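Local coordinates for putative chromatin binding protein (Chaetomium thermophilum, PDB 6QP0), which is a tRNA-dependent, PSTK-like ATPase of the P-loop NTPase clan, essential for tRNA modification by the Elongator complex, at residues I76-Y88 against N103-A115. Sequence-based numbering, arbitrary orientation.
Sequences ISDATLSISRSVY and NASEKDARAALYA. With AF3 (aluminum fluoride), chain C.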
loop_
_atom_site.group_PDB
_atom_site.type_symbol
_atom_site.label_atom_id
_atom_site.label_comp_id
_atom_site.label_asym_id
_atom_site.label_seq_id
_atom_site.Cartn_x
_atom_site.Cartn_y
_atom_site.Cartn_z
ATOM N N ILE A 76 6.117 -5.621 2.155
ATOM C CA ILE A 76 5.009 -6.295 2.818
ATOM C C ILE A 76 3.742 -6.063 2.008
ATOM O O ILE A 76 3.543 -4.981 1.446
ATOM C CB ILE A 76 4.819 -5.795 4.266
ATOM C CG1 ILE A 76 6.124 -5.918 5.054
ATOM C CG2 ILE A 76 3.705 -6.576 4.956
ATOM C CD1 ILE A 76 6.096 -5.222 6.400
ATOM N N SER A 77 2.879 -7.076 1.958
ATOM C CA SER A 77 1.619 -6.977 1.243
ATOM C C SER A 77 0.632 -7.957 1.859
ATOM O O SER A 77 0.998 -8.813 2.669
ATOM C CB SER A 77 1.799 -7.258 -0.253
ATOM O OG SER A 77 2.077 -8.629 -0.483
ATOM N N ASP A 78 -0.639 -7.820 1.470
ATOM C CA ASP A 78 -1.642 -8.799 1.873
ATOM C C ASP A 78 -1.224 -10.203 1.452
ATOM O O ASP A 78 -1.422 -11.171 2.197
ATOM C CB ASP A 78 -3.003 -8.442 1.272
ATOM C CG ASP A 78 -3.591 -7.167 1.856
ATOM O OD1 ASP A 78 -2.847 -6.396 2.495
ATOM O OD2 ASP A 78 -4.806 -6.939 1.679
ATOM N N ALA A 79 -0.625 -10.329 0.264
ATOM C CA ALA A 79 -0.236 -11.640 -0.243
ATOM C C ALA A 79 0.919 -12.228 0.558
ATOM O O ALA A 79 0.929 -13.430 0.851
ATOM C CB ALA A 79 0.138 -11.535 -1.723
ATOM N N THR A 80 1.909 -11.403 0.916
ATOM C CA THR A 80 3.033 -11.902 1.700
ATOM C C THR A 80 2.581 -12.382 3.073
ATOM O O THR A 80 3.175 -13.308 3.634
ATOM C CB THR A 80 4.103 -10.820 1.856
ATOM O OG1 THR A 80 3.557 -9.699 2.561
ATOM C CG2 THR A 80 4.622 -10.378 0.496
ATOM N N LEU A 81 1.544 -11.760 3.627
ATOM C CA LEU A 81 0.971 -12.164 4.900
ATOM C C LEU A 81 -0.193 -13.130 4.732
ATOM O O LEU A 81 -0.886 -13.425 5.710
ATOM C CB LEU A 81 0.508 -10.931 5.677
ATOM C CG LEU A 81 1.583 -9.872 5.925
ATOM C CD1 LEU A 81 0.980 -8.652 6.599
ATOM C CD2 LEU A 81 2.723 -10.441 6.759
ATOM N N SER A 82 -0.421 -13.624 3.518
ATOM C CA SER A 82 -1.497 -14.575 3.247
ATOM C C SER A 82 -2.839 -14.033 3.733
ATOM O O SER A 82 -3.623 -14.728 4.382
ATOM C CB SER A 82 -1.191 -15.930 3.882
ATOM O OG SER A 82 0.017 -16.465 3.373
ATOM N N ILE A 83 -3.097 -12.769 3.413
ATOM C CA ILE A 83 -4.361 -12.115 3.729
ATOM C C ILE A 83 -5.188 -12.092 2.450
ATOM O O ILE A 83 -4.897 -11.326 1.524
ATOM C CB ILE A 83 -4.148 -10.701 4.284
ATOM C CG1 ILE A 83 -3.403 -10.765 5.620
ATOM C CG2 ILE A 83 -5.486 -9.983 4.437
ATOM C CD1 ILE A 83 -2.999 -9.412 6.171
ATOM N N SER A 84 -6.215 -12.932 2.390
ATOM C CA SER A 84 -7.071 -12.982 1.214
ATOM C C SER A 84 -7.858 -11.683 1.069
ATOM O O SER A 84 -8.164 -10.999 2.050
ATOM C CB SER A 84 -8.030 -14.169 1.301
ATOM O OG SER A 84 -8.755 -14.327 0.095
ATOM N N ARG A 85 -8.189 -11.347 -0.180
ATOM C CA ARG A 85 -8.948 -10.137 -0.466
ATOM C C ARG A 85 -10.370 -10.189 0.072
ATOM O O ARG A 85 -11.043 -9.152 0.094
ATOM C CB ARG A 85 -8.986 -9.893 -1.976
ATOM C CG ARG A 85 -7.631 -9.601 -2.591
ATOM C CD ARG A 85 -7.642 -9.834 -4.092
ATOM N NE ARG A 85 -6.404 -9.387 -4.726
ATOM C CZ ARG A 85 -5.254 -10.054 -4.684
ATOM N NH1 ARG A 85 -5.169 -11.205 -4.030
ATOM N NH2 ARG A 85 -4.183 -9.565 -5.294
ATOM N N SER A 86 -10.845 -11.357 0.504
ATOM C CA SER A 86 -12.213 -11.493 0.985
ATOM C C SER A 86 -12.414 -10.930 2.385
ATOM O O SER A 86 -13.561 -10.838 2.837
ATOM C CB SER A 86 -12.627 -12.966 0.958
ATOM O OG SER A 86 -11.668 -13.775 1.616
ATOM N N VAL A 87 -11.339 -10.546 3.080
ATOM C CA VAL A 87 -11.482 -9.941 4.396
ATOM C C VAL A 87 -12.187 -8.590 4.323
ATOM O O VAL A 87 -12.665 -8.088 5.346
ATOM C CB VAL A 87 -10.106 -9.781 5.071
ATOM C CG1 VAL A 87 -9.438 -11.136 5.252
ATOM C CG2 VAL A 87 -9.213 -8.843 4.265
ATOM N N TYR A 88 -12.266 -7.991 3.138
ATOM C CA TYR A 88 -12.789 -6.641 2.975
ATOM C C TYR A 88 -14.290 -6.609 2.709
ATOM O O TYR A 88 -14.813 -5.560 2.318
ATOM C CB TYR A 88 -12.032 -5.934 1.848
ATOM C CG TYR A 88 -10.547 -5.846 2.122
ATOM C CD1 TYR A 88 -10.048 -4.932 3.041
ATOM C CD2 TYR A 88 -9.647 -6.687 1.481
ATOM C CE1 TYR A 88 -8.697 -4.854 3.309
ATOM C CE2 TYR A 88 -8.290 -6.613 1.741
ATOM C CZ TYR A 88 -7.822 -5.696 2.657
ATOM O OH TYR A 88 -6.475 -5.616 2.922
ATOM N N ASN A 103 -13.344 -16.648 11.642
ATOM C CA ASN A 103 -12.798 -16.166 10.382
ATOM C C ASN A 103 -12.231 -14.763 10.557
ATOM O O ASN A 103 -12.848 -13.900 11.188
ATOM C CB ASN A 103 -13.875 -16.177 9.302
ATOM C CG ASN A 103 -14.511 -17.540 9.136
ATOM O OD1 ASN A 103 -13.894 -18.563 9.435
ATOM N ND2 ASN A 103 -15.750 -17.565 8.661
ATOM N N ALA A 104 -11.046 -14.543 9.992
ATOM C CA ALA A 104 -10.354 -13.277 10.182
ATOM C C ALA A 104 -11.172 -12.122 9.618
ATOM O O ALA A 104 -11.802 -12.237 8.563
ATOM C CB ALA A 104 -8.979 -13.321 9.517
ATOM N N SER A 105 -11.159 -11.006 10.339
ATOM C CA SER A 105 -11.839 -9.790 9.928
ATOM C C SER A 105 -10.843 -8.816 9.308
ATOM O O SER A 105 -9.624 -8.985 9.401
ATOM C CB SER A 105 -12.544 -9.140 11.122
ATOM O OG SER A 105 -11.602 -8.686 12.078
ATOM N N GLU A 106 -11.382 -7.779 8.666
ATOM C CA GLU A 106 -10.531 -6.729 8.122
ATOM C C GLU A 106 -9.701 -6.080 9.221
ATOM O O GLU A 106 -8.532 -5.737 9.010
ATOM C CB GLU A 106 -11.390 -5.688 7.403
ATOM C CG GLU A 106 -10.600 -4.694 6.580
ATOM C CD GLU A 106 -11.486 -3.737 5.809
ATOM O OE1 GLU A 106 -12.688 -4.038 5.636
ATOM O OE2 GLU A 106 -10.980 -2.681 5.376
ATOM N N LYS A 107 -10.289 -5.909 10.407
ATOM C CA LYS A 107 -9.544 -5.383 11.546
ATOM C C LYS A 107 -8.360 -6.277 11.887
ATOM O O LYS A 107 -7.286 -5.784 12.254
ATOM C CB LYS A 107 -10.483 -5.239 12.743
ATOM C CG LYS A 107 -9.849 -4.682 14.002
ATOM C CD LYS A 107 -10.927 -4.249 14.985
ATOM C CE LYS A 107 -10.437 -4.285 16.424
ATOM N NZ LYS A 107 -9.328 -3.326 16.679
ATOM N N ASP A 108 -8.535 -7.597 11.777
ATOM C CA ASP A 108 -7.418 -8.511 11.988
ATOM C C ASP A 108 -6.374 -8.382 10.885
ATOM O O ASP A 108 -5.179 -8.563 11.140
ATOM C CB ASP A 108 -7.923 -9.952 12.069
ATOM C CG ASP A 108 -8.806 -10.200 13.280
ATOM O OD1 ASP A 108 -8.533 -9.624 14.355
ATOM O OD2 ASP A 108 -9.776 -10.975 13.157
ATOM N N ALA A 109 -6.803 -8.078 9.656
ATOM C CA ALA A 109 -5.846 -7.837 8.582
ATOM C C ALA A 109 -4.952 -6.646 8.908
ATOM O O ALA A 109 -3.736 -6.696 8.697
ATOM C CB ALA A 109 -6.578 -7.608 7.261
ATOM N N ARG A 110 -5.542 -5.564 9.425
ATOM C CA ARG A 110 -4.744 -4.411 9.824
ATOM C C ARG A 110 -3.819 -4.764 10.982
ATOM O O ARG A 110 -2.680 -4.286 11.043
ATOM C CB ARG A 110 -5.660 -3.243 10.191
ATOM C CG ARG A 110 -6.494 -2.727 9.019
ATOM C CD ARG A 110 -7.122 -1.376 9.314
ATOM N NE ARG A 110 -8.064 -1.424 10.429
ATOM C CZ ARG A 110 -9.325 -1.837 10.330
ATOM N NH1 ARG A 110 -9.807 -2.253 9.167
ATOM N NH2 ARG A 110 -10.106 -1.843 11.403
ATOM N N ALA A 111 -4.289 -5.601 11.907
ATOM C CA ALA A 111 -3.416 -6.089 12.969
ATOM C C ALA A 111 -2.215 -6.820 12.382
ATOM O O ALA A 111 -1.067 -6.561 12.762
ATOM C CB ALA A 111 -4.200 -7.000 13.913
ATOM N N ALA A 112 -2.462 -7.730 11.436
ATOM C CA ALA A 112 -1.373 -8.466 10.805
ATOM C C ALA A 112 -0.401 -7.517 10.117
ATOM O O ALA A 112 0.820 -7.631 10.281
ATOM C CB ALA A 112 -1.935 -9.476 9.804
ATOM N N LEU A 113 -0.928 -6.569 9.338
ATOM C CA LEU A 113 -0.074 -5.597 8.667
ATOM C C LEU A 113 0.724 -4.788 9.681
ATOM O O LEU A 113 1.937 -4.603 9.532
ATOM C CB LEU A 113 -0.922 -4.675 7.790
ATOM C CG LEU A 113 -1.611 -5.309 6.580
ATOM C CD1 LEU A 113 -2.721 -4.406 6.063
ATOM C CD2 LEU A 113 -0.607 -5.600 5.477
ATOM N N TYR A 114 0.055 -4.303 10.728
ATOM C CA TYR A 114 0.730 -3.479 11.724
ATOM C C TYR A 114 1.908 -4.223 12.341
ATOM O O TYR A 114 3.006 -3.668 12.478
ATOM C CB TYR A 114 -0.268 -3.045 12.801
ATOM C CG TYR A 114 0.330 -2.156 13.867
ATOM C CD1 TYR A 114 0.893 -2.699 15.015
ATOM C CD2 TYR A 114 0.333 -0.774 13.728
ATOM C CE1 TYR A 114 1.442 -1.893 15.993
ATOM C CE2 TYR A 114 0.880 0.042 14.700
ATOM C CZ TYR A 114 1.434 -0.524 15.831
ATOM O OH TYR A 114 1.981 0.281 16.805
ATOM N N ALA A 115 1.703 -5.492 12.708
ATOM C CA ALA A 115 2.770 -6.269 13.329
ATOM C C ALA A 115 3.932 -6.478 12.366
ATOM O O ALA A 115 5.101 -6.317 12.738
ATOM C CB ALA A 115 2.223 -7.613 13.809
HETATM AL AL AF3 C . -4.451 -6.265 -5.531
HETATM F F1 AF3 C . -2.903 -6.178 -4.807
HETATM F F2 AF3 C . -4.725 -7.362 -6.812
HETATM F F3 AF3 C . -5.545 -4.971 -5.322
#
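Ile83 lies over the alanine face of helix 106-120: its CG2 meets Ala109 CB at 3.8 Å, while CD1 touches Ala112 CB at the same distance. CG2 stands anti to the backbone N and CG1 beside it (chi1 -64°), which spreads the two branches over successive turns of the helix. Farther along, Leu81 CD1 touches Leu113 CD2 at 3.6 Å. At the other end of the contact Val87 CG2 approaches Ala109 CB, and Val87 O lies 3.4 Å from Glu106 CB. The extended Glu106 side chain runs across the rim of the Tyr88 ring, where its CD is 3.3 Å from Tyr88 CD1, with ring and carboxylate planes 70° apart. Outside this contact, Tyr134 OH hydrogen-bonds to Glu106 OE2. Val87 CG2 covers part of one face of the same ring, and Tyr88 OH donates to Asp78 OD2 in a very short bond; Asp78 OD1 is in turn engaged by Ser131. Ser105 and Asp108 form a capping box. In the P-loop NTPase domain held by this chain, the helix belongs to the beta-alpha-beta crossover between parallel strands 72-77 and 125-130. Between the apolar anchors the loop carries Arg85 away from the helix, its NH2 donating to aluminum fluoride F2 over 2.7 Å in the guanidinium plane. Small alanines thus admit the loop closely, and apolar packing joins the helix to the loop that brings Arg85 to this phosphoryl mimic, consistent with a role in ATP hydrolysis.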